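Local coordinates for protein imine reductase (Amycolatopsis orientalis, PDB 5A9R) that reduces imines to amines, probably with NADPH as the hydride donor, through a Rossmann-type domain of the HIBADH-related family, at residues A[65-70]-A[91-96]; A[30-35]-A[48-53]; A[84-89]-A[112-117]. All coordinates share one frame; numbering follows the deposited sequence.

Interaction 1 (A[65-70]-A[91-96]); sequences LVVCLA and VVNLNS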
loop_
_atom_site.group_PDB
_atom_site.type_symbol
_atom_site.label_atom_id
_atom_site.label_comp_id
_atom_site.label_asym_id
_atom_site.label_seq_id
_atom_site.Cartn_x
_atom_site.Cartn_y
_atom_site.Cartn_z
ATOM N N LEU A 65 15.424 28.834 15.186
ATOM C CA LEU A 65 15.255 27.985 16.352
ATOM C C LEU A 65 14.542 26.708 15.881
ATOM O O LEU A 65 13.387 26.740 15.547
ATOM C CB LEU A 65 14.432 28.667 17.406
ATOM C CG LEU A 65 14.946 30.106 17.707
ATOM C CD1 LEU A 65 13.981 30.775 18.644
ATOM C CD2 LEU A 65 16.364 30.156 18.321
ATOM N N VAL A 66 15.284 25.617 15.807
ATOM C CA VAL A 66 14.735 24.299 15.416
ATOM C C VAL A 66 14.353 23.627 16.714
ATOM O O VAL A 66 15.227 23.365 17.552
ATOM C CB VAL A 66 15.770 23.525 14.631
ATOM C CG1 VAL A 66 15.304 22.097 14.481
ATOM C CG2 VAL A 66 16.008 24.161 13.305
ATOM N N VAL A 67 13.101 23.318 16.917
ATOM C CA VAL A 67 12.533 22.860 18.182
ATOM C C VAL A 67 12.055 21.416 17.991
ATOM O O VAL A 67 11.270 21.119 17.069
ATOM C CB VAL A 67 11.450 23.774 18.698
ATOM C CG1 VAL A 67 10.875 23.244 20.011
ATOM C CG2 VAL A 67 11.957 25.192 18.898
ATOM N N CYS A 68 12.549 20.486 18.774
ATOM C CA CYS A 68 12.139 19.094 18.713
ATOM C C CYS A 68 12.072 18.599 20.189
ATOM O O CYS A 68 12.977 17.937 20.689
ATOM C CB CYS A 68 13.143 18.299 17.863
ATOM S SG CYS A 68 12.507 16.701 17.404
ATOM N N LEU A 69 10.990 18.972 20.828
ATOM C CA LEU A 69 10.844 18.658 22.249
ATOM C C LEU A 69 10.336 17.232 22.403
ATOM O O LEU A 69 9.854 16.618 21.447
ATOM C CB LEU A 69 9.889 19.672 22.889
ATOM C CG LEU A 69 10.343 21.120 22.770
ATOM C CD1 LEU A 69 9.195 21.959 23.222
ATOM C CD2 LEU A 69 11.573 21.374 23.602
ATOM N N ALA A 70 10.364 16.710 23.623
ATOM C CA ALA A 70 9.733 15.425 23.881
ATOM C C ALA A 70 8.202 15.513 23.747
ATOM O O ALA A 70 7.637 16.623 23.869
ATOM C CB ALA A 70 10.114 14.987 25.313
ATOM N N VAL A 91 10.690 30.092 14.739
ATOM C CA VAL A 91 10.564 28.723 15.263
ATOM C C VAL A 91 10.148 27.767 14.165
ATOM O O VAL A 91 9.154 28.024 13.503
ATOM C CB VAL A 91 9.570 28.611 16.467
ATOM C CG1 VAL A 91 9.226 27.124 16.770
ATOM C CG2 VAL A 91 10.168 29.346 17.691
ATOM N N VAL A 92 10.936 26.696 13.994
ATOM C CA VAL A 92 10.566 25.557 13.145
ATOM C C VAL A 92 10.352 24.414 14.106
ATOM O O VAL A 92 11.351 23.899 14.702
ATOM C CB VAL A 92 11.656 25.269 12.091
ATOM C CG1 VAL A 92 11.265 23.988 11.295
ATOM C CG2 VAL A 92 11.889 26.428 11.164
ATOM N N ASN A 93 9.110 24.026 14.352
ATOM C CA ASN A 93 8.757 23.065 15.338
ATOM C C ASN A 93 8.500 21.735 14.690
ATOM O O ASN A 93 7.600 21.650 13.826
ATOM C CB ASN A 93 7.546 23.593 16.059
ATOM C CG ASN A 93 7.128 22.727 17.250
ATOM O OD1 ASN A 93 7.770 21.715 17.551
ATOM N ND2 ASN A 93 6.014 23.074 17.877
ATOM N N LEU A 94 9.327 20.756 15.038
ATOM C CA LEU A 94 9.309 19.459 14.415
ATOM C C LEU A 94 8.699 18.304 15.231
ATOM O O LEU A 94 8.846 17.178 14.895
ATOM C CB LEU A 94 10.708 19.121 13.889
ATOM C CG LEU A 94 11.330 20.141 12.944
ATOM C CD1 LEU A 94 12.785 19.902 12.657
ATOM C CD2 LEU A 94 10.561 20.206 11.642
ATOM N N ASN A 95 7.999 18.637 16.294
ATOM C CA ASN A 95 7.350 17.628 17.089
ATOM C C ASN A 95 6.031 18.019 17.740
ATOM O O ASN A 95 5.844 17.776 18.881
ATOM C CB ASN A 95 8.316 16.957 18.080
ATOM C CG ASN A 95 7.789 15.626 18.586
ATOM O OD1 ASN A 95 7.068 14.976 17.907
ATOM N ND2 ASN A 95 8.135 15.265 19.789
ATOM N N SER A 96 5.128 18.607 16.985
ATOM C CA SER A 96 3.805 18.909 17.476
ATOM C C SER A 96 3.053 17.578 17.574
ATOM O O SER A 96 3.247 16.724 16.808
ATOM C CB SER A 96 3.057 19.856 16.566
ATOM O OG SER A 96 3.558 21.118 16.700
HETATM O O HOH W 1 8.642 20.145 19.563
#

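Interaction 2 (A[30-35]-A[48-53]); sequences DVTVWN and GARQAD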
loop_
_atom_site.group_PDB
_atom_site.type_symbol
_atom_site.label_atom_id
_atom_site.label_comp_id
_atom_site.label_asym_id
_atom_site.label_seq_id
_atom_site.Cartn_x
_atom_site.Cartn_y
_atom_site.Cartn_z
ATOM N N ASP A 30 26.840 26.863 12.621
ATOM C CA ASP A 30 27.264 27.074 13.980
ATOM C C ASP A 30 26.044 26.758 14.875
ATOM O O ASP A 30 25.157 27.605 15.040
ATOM C CB ASP A 30 27.711 28.483 14.156
ATOM C CG ASP A 30 28.234 28.749 15.540
ATOM O OD1 ASP A 30 28.545 27.815 16.347
ATOM O OD2 ASP A 30 28.330 29.938 15.857
ATOM N N VAL A 31 26.039 25.536 15.419
ATOM C CA VAL A 31 24.881 25.011 16.113
ATOM C C VAL A 31 25.003 25.145 17.626
ATOM O O VAL A 31 25.967 24.643 18.251
ATOM C CB VAL A 31 24.611 23.549 15.728
ATOM C CG1 VAL A 31 23.315 23.053 16.397
ATOM C CG2 VAL A 31 24.516 23.408 14.246
ATOM N N THR A 32 24.019 25.810 18.252
ATOM C CA THR A 32 23.905 25.893 19.683
ATOM C C THR A 32 22.783 24.901 20.129
ATOM O O THR A 32 21.789 24.782 19.436
ATOM C CB THR A 32 23.450 27.305 20.129
ATOM O OG1 THR A 32 24.482 28.261 19.821
ATOM C CG2 THR A 32 23.192 27.420 21.602
ATOM N N VAL A 33 23.031 24.148 21.186
ATOM C CA VAL A 33 22.131 23.110 21.608
ATOM C C VAL A 33 21.666 23.339 23.017
ATOM O O VAL A 33 22.427 23.721 23.907
ATOM C CB VAL A 33 22.751 21.671 21.432
ATOM C CG1 VAL A 33 23.092 21.388 19.989
ATOM C CG2 VAL A 33 23.991 21.487 22.322
ATOM N N TRP A 34 20.402 23.063 23.252
ATOM C CA TRP A 34 19.741 23.138 24.527
ATOM C C TRP A 34 18.895 21.945 24.818
ATOM O O TRP A 34 18.256 21.408 23.885
ATOM C CB TRP A 34 18.839 24.399 24.599
ATOM C CG TRP A 34 18.046 24.558 25.884
ATOM C CD1 TRP A 34 18.432 25.284 27.018
ATOM C CD2 TRP A 34 16.737 24.049 26.197
ATOM N NE1 TRP A 34 17.476 25.194 27.987
ATOM C CE2 TRP A 34 16.415 24.456 27.525
ATOM C CE3 TRP A 34 15.785 23.271 25.490
ATOM C CZ2 TRP A 34 15.197 24.124 28.110
ATOM C CZ3 TRP A 34 14.588 22.953 26.089
ATOM C CH2 TRP A 34 14.299 23.378 27.356
ATOM N N ASN A 35 18.836 21.533 26.086
ATOM C CA ASN A 35 17.904 20.526 26.556
ATOM C C ASN A 35 17.562 20.809 28.000
ATOM O O ASN A 35 18.422 21.284 28.700
ATOM C CB ASN A 35 18.570 19.114 26.415
ATOM C CG ASN A 35 17.619 17.976 26.530
ATOM O OD1 ASN A 35 17.718 17.130 27.474
ATOM N ND2 ASN A 35 16.729 17.865 25.622
ATOM N N GLY A 48 31.278 19.845 17.528
ATOM C CA GLY A 48 31.460 21.242 17.371
ATOM C C GLY A 48 30.274 22.072 17.859
ATOM O O GLY A 48 30.306 23.283 17.763
ATOM N N ALA A 49 29.254 21.410 18.420
ATOM C CA ALA A 49 28.101 22.229 18.947
ATOM C C ALA A 49 28.539 23.080 20.136
ATOM O O ALA A 49 29.456 22.710 20.919
ATOM C CB ALA A 49 26.927 21.359 19.302
ATOM N N ARG A 50 27.864 24.190 20.328
ATOM C CA ARG A 50 27.931 24.966 21.562
ATOM C C ARG A 50 26.750 24.664 22.485
ATOM O O ARG A 50 25.609 24.950 22.158
ATOM C CB ARG A 50 27.891 26.444 21.227
ATOM C CG ARG A 50 28.878 26.841 20.152
ATOM C CD ARG A 50 28.661 28.293 19.789
ATOM N NE ARG A 50 29.609 28.673 18.758
ATOM C CZ ARG A 50 30.908 28.909 18.983
ATOM N NH1 ARG A 50 31.442 28.807 20.203
ATOM N NH2 ARG A 50 31.689 29.263 17.973
ATOM N N GLN A 51 27.004 24.260 23.696
ATOM C CA GLN A 51 25.979 24.039 24.671
ATOM C C GLN A 51 25.500 25.361 25.274
ATOM O O GLN A 51 26.328 26.201 25.577
ATOM C CB GLN A 51 26.632 23.166 25.751
ATOM C CG GLN A 51 25.822 22.910 26.947
ATOM C CD GLN A 51 26.408 21.819 27.834
ATOM O OE1 GLN A 51 27.464 21.242 27.555
ATOM N NE2 GLN A 51 25.683 21.524 28.892
ATOM N N ALA A 52 24.192 25.559 25.472
ATOM C CA ALA A 52 23.674 26.685 26.234
ATOM C C ALA A 52 22.704 26.143 27.256
ATOM O O ALA A 52 21.697 25.565 26.891
ATOM C CB ALA A 52 22.987 27.706 25.330
ATOM N N ASP A 53 23.015 26.271 28.540
ATOM C CA ASP A 53 22.180 25.706 29.593
ATOM C C ASP A 53 20.841 26.519 29.731
ATOM O O ASP A 53 19.796 25.956 30.039
ATOM C CB ASP A 53 22.934 25.860 30.924
ATOM C CG ASP A 53 23.973 24.739 31.201
ATOM O OD1 ASP A 53 23.931 23.694 30.556
ATOM O OD2 ASP A 53 24.766 24.905 32.159
HETATM O O HOH W 2 28.915 25.020 16.092
HETATM O O HOH W 3 20.930 22.870 27.753
HETATM O O HOH W 4 19.176 23.419 30.561
#

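Interaction 3 (A[84-89]-A[112-117]); sequences EALRGR and HGTGYL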
loop_
_atom_site.group_PDB
_atom_site.type_symbol
_atom_site.label_atom_id
_atom_site.label_comp_id
_atom_site.label_asym_id
_atom_site.label_seq_id
_atom_site.Cartn_x
_atom_site.Cartn_y
_atom_site.Cartn_z
ATOM N N GLU A 84 10.559 37.148 25.847
ATOM C CA GLU A 84 11.032 38.449 25.324
ATOM C C GLU A 84 12.094 38.260 24.171
ATOM O O GLU A 84 12.088 38.967 23.112
ATOM C CB GLU A 84 11.679 39.261 26.457
ATOM N N ALA A 85 13.011 37.323 24.371
ATOM C CA ALA A 85 14.075 37.140 23.403
ATOM C C ALA A 85 13.581 36.555 22.093
ATOM O O ALA A 85 14.306 36.560 21.085
ATOM C CB ALA A 85 15.153 36.258 23.962
ATOM N N LEU A 86 12.378 35.975 22.115
ATOM C CA LEU A 86 11.840 35.338 20.923
ATOM C C LEU A 86 11.435 36.303 19.858
ATOM O O LEU A 86 11.325 35.926 18.720
ATOM C CB LEU A 86 10.572 34.504 21.286
ATOM C CG LEU A 86 10.877 33.269 22.083
ATOM C CD1 LEU A 86 9.635 32.779 22.818
ATOM C CD2 LEU A 86 11.490 32.218 21.212
ATOM N N ARG A 87 11.212 37.603 20.205
ATOM C CA ARG A 87 10.724 38.547 19.214
ATOM C C ARG A 87 11.759 38.687 18.084
ATOM O O ARG A 87 13.024 38.801 18.360
ATOM C CB ARG A 87 10.523 39.932 19.911
ATOM C CG ARG A 87 9.882 40.917 18.972
ATOM C CD ARG A 87 9.252 42.092 19.757
ATOM N NE ARG A 87 8.234 41.685 20.707
ATOM C CZ ARG A 87 6.928 41.408 20.442
ATOM N NH1 ARG A 87 6.401 41.494 19.227
ATOM N NH2 ARG A 87 6.127 40.993 21.432
ATOM N N GLY A 88 11.318 38.616 16.827
ATOM C CA GLY A 88 12.170 38.714 15.709
ATOM C C GLY A 88 12.977 37.455 15.312
ATOM O O GLY A 88 13.771 37.456 14.385
ATOM N N ARG A 89 12.639 36.353 15.961
ATOM C CA ARG A 89 13.262 35.078 15.692
ATOM C C ARG A 89 12.182 34.188 15.072
ATOM O O ARG A 89 11.065 34.642 14.761
ATOM C CB ARG A 89 13.842 34.479 16.969
ATOM C CG ARG A 89 14.829 35.381 17.667
ATOM C CD ARG A 89 15.587 34.768 18.774
ATOM N NE ARG A 89 16.399 35.862 19.428
ATOM C CZ ARG A 89 17.590 36.243 18.955
ATOM N NH1 ARG A 89 18.266 35.597 18.022
ATOM N NH2 ARG A 89 18.105 37.386 19.472
ATOM N N HIS A 112 4.270 36.560 20.427
ATOM C CA HIS A 112 5.624 36.967 20.803
ATOM C C HIS A 112 6.440 37.592 19.709
ATOM O O HIS A 112 7.621 37.921 19.908
ATOM C CB HIS A 112 6.326 35.785 21.515
ATOM C CG HIS A 112 5.598 35.367 22.724
ATOM N ND1 HIS A 112 5.610 36.115 23.883
ATOM C CD2 HIS A 112 4.676 34.393 22.920
ATOM C CE1 HIS A 112 4.795 35.562 24.775
ATOM N NE2 HIS A 112 4.257 34.482 24.231
ATOM N N GLY A 113 5.820 37.820 18.544
ATOM C CA GLY A 113 6.534 38.347 17.422
ATOM C C GLY A 113 7.548 37.401 16.754
ATOM O O GLY A 113 8.580 37.827 16.192
ATOM N N THR A 114 7.213 36.086 16.805
ATOM C CA THR A 114 8.075 35.021 16.254
ATOM C C THR A 114 7.450 34.393 15.056
ATOM O O THR A 114 6.275 34.108 15.142
ATOM C CB THR A 114 8.613 34.124 17.369
ATOM O OG1 THR A 114 9.064 32.772 17.083
ATOM C CG2 THR A 114 8.572 34.692 18.705
ATOM N N GLY A 115 8.227 34.194 14.028
ATOM C CA GLY A 115 7.746 33.459 12.873
ATOM C C GLY A 115 7.635 31.996 13.215
ATOM O O GLY A 115 8.345 31.517 14.091
ATOM N N TYR A 116 6.696 31.325 12.569
ATOM C CA TYR A 116 6.439 29.933 12.896
ATOM C C TYR A 116 6.205 29.031 11.704
ATOM O O TYR A 116 5.369 29.325 10.860
ATOM C CB TYR A 116 5.287 29.815 13.842
ATOM C CG TYR A 116 5.020 28.445 14.424
ATOM C CD1 TYR A 116 4.196 27.568 13.766
ATOM C CD2 TYR A 116 5.580 28.037 15.630
ATOM C CE1 TYR A 116 3.994 26.279 14.289
ATOM C CE2 TYR A 116 5.408 26.775 16.140
ATOM C CZ TYR A 116 4.583 25.901 15.491
ATOM O OH TYR A 116 4.402 24.609 15.987
ATOM N N LEU A 117 6.888 27.888 11.692
ATOM C CA LEU A 117 6.639 26.851 10.697
ATOM C C LEU A 117 6.610 25.496 11.438
ATOM O O LEU A 117 7.463 25.251 12.284
ATOM C CB LEU A 117 7.745 26.909 9.670
ATOM C CG LEU A 117 7.683 26.112 8.432
ATOM C CD1 LEU A 117 6.474 26.566 7.559
ATOM C CD2 LEU A 117 8.985 26.164 7.693
HETATM O O HOH W 5 10.375 37.020 13.461
#

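Interaction 1 (A[65-70]-A[91-96])
Strands 64-67 and 90-93 are parallel neighbours in the Rossmann-type sheet, joined here by the pairs Leu65-Val91, Val66-Val92 and Val67-Asn93. Leu65 O accepts Val92 N at 2.9 Å. Val67 N then binds Val92 O, and Leu94 N binds Val67 O at 2.8 Å in a nearly straight bond. On one face Val67 CG2 meets Val91 CG1 at 4.0 Å. On the face of Val66, its CG1 lies 3.8 Å from Leu94 CD1.

Beyond the strands the contact turns polar. Asn95 reaches across with CG opposite its own backbone N (chi1 -161°), and ND2 donates to Leu69 O at 2.7 Å. Leu69 O lies in the plane of the Asn95 amide. Asp71 OD1 is a second acceptor for the same ND2. Asn93 OD1 accepts a hydrogen bond from a water 2.7 Å away, which itself accepts Leu69 N. Asn93 ND2 is hydrogen-bonded to Tyr116 OH.

Ala70 and Asn95 both bind NADP(+). Two acceptors on ND2 fix the rotation of the Asn95 amide, and the sheet end is tied into the cofactor site by side-chain and water bonds rather than by further strand pairing.

Interaction 2 (A[30-35]-A[48-53])
Residues 30-34 and 49-53 run roughly parallel, their end-to-end directions 33° apart, with Thr32 paired to Arg50 and Val33 to Gln51. Three backbone bonds join them. Arg50 N binds Val31 O at 2.8 Å. Val33 N binds Arg50 O, and Ala52 N binds Val33 O at 3.0 Å. Gly48 leads into the second segment as the glycine of a Schellman motif, with positive phi.

Asp30 and Arg50 form a salt bridge. Arg50 NE donates to the syn lone pair of Asp30 OD1, 2.8 Å away, with a weak second bond to OD2. The arginine chain is extended from CG to NE, which carries NE alongside the strand to the carboxylate. The two flat groups are steeply turned, 76° between planes, so this is not a flat two-oxygen pairing. A water also donates to Asp30 OD1 and to Gly48 O and accepts Val31 N.

Two apolar contacts lie further along. Thr32 CG2 touches Ala52 CB at 3.7 Å. Val33 CG1, opposite the carbonyl carbon (chi1 -60°), packs on Ala49 CB at 3.9 Å. Val33 and Ala49 also lie against helix 15-26.

Trp34 turns its ring edge to the other segment: CD1 is 3.3 Å from Ala52 O, and NE1 makes a weak bond to Asp53 O. The indole also rests on Ile55 and Ala58 of helix 55-60. A second water accepts Asn35 N and probably donates to Ala52 O.

The arrangement is a beta-alpha-beta unit: strand 30-34, helix 42-46 and the short edge strand 50-51. The loop leaving strand 30-34 holds Asn35, Arg36, Ser37 and Lys40, which bind NADP(+). In Rossmann folds this loop usually reads the adenosine ribose and its phosphate, consistent with these residues.

Interaction 3 (A[84-89]-A[112-117])
Two backbone hydrogen bonds join the turn at Leu86-Arg89 to the residues that lead into strand 115-121. Gly88 N binds Gly113 O at 2.9 Å, coming from above the carbonyl plane rather than at a lone pair. Gly115 N binds Arg89 O at 3.0 Å, in the carbonyl plane. A water donates to Arg89 O as well, and weakly to Gly113 O.

Two CA-H...O contacts accompany them: Arg87 CA to His112 O, 3.2 Å, and Thr114 CA to Arg89 O, 3.4 Å.

The Arg87 side chain folds back over the helix end. A bend at chi3 (-59°) sets the guanidinium flat above His112 O, which lies 3.6 Å from its plane under the centre. Gly113 CA lies beside Arg87 NH1; the positive phi of Gly113 favours glycine.

Apolar packing centres on Thr114. Its CG2 faces Leu86 CB and Leu86 O, but CB of Thr114 is modelled almost flat, so the short approach of this methyl is doubtful. Thr114 also packs on Val91, and its OG1 makes a weak bond to Gly115 O. An alanine here would remove OG1 and CG2, so Gly115 O would probably lose its weak partner and the packing against Leu86 and Val91 would be likely to thin. Leu86 also packs on Trp108 of helix 99-111.

Within the first segment, Arg89 NE donates to Ala85 O at 2.8 Å, in the guanidinium plane.

Two glycine motifs meet here. Gly88 fills the third position of a type II turn. Gly113 is the C-prime residue of the Schellman motif that ends helix 99-111. They lie just before strands 90-93 and 115-121, parallel neighbours in the Rossmann-type sheet.

All three contacts reach one sheet in the NAD-binding domain. Interaction 2 joins edge strand 50-51 to 30-34. Strand 7-11 comes next, then 64-67 and 90-93 of interaction 1. Interaction 3 joins the 86-89 turn to the lead-in of strand 115-121. The centres of interactions 1 and 2 are about 15 Å apart. Those of interactions 1 and 3 are about 14 Å apart. Interaction 2 closes first along the chain. The segments of interactions 1 and 3 then alternate, and Val91 N to Gly115 O, 2.8 Å, probably bonds them. Leu69 CD2 packs on Trp34 CZ3. Interactions 1 and 2 hold cofactor-binding residues; interaction 3 lies away from them, at the other end of this run of parallel strands.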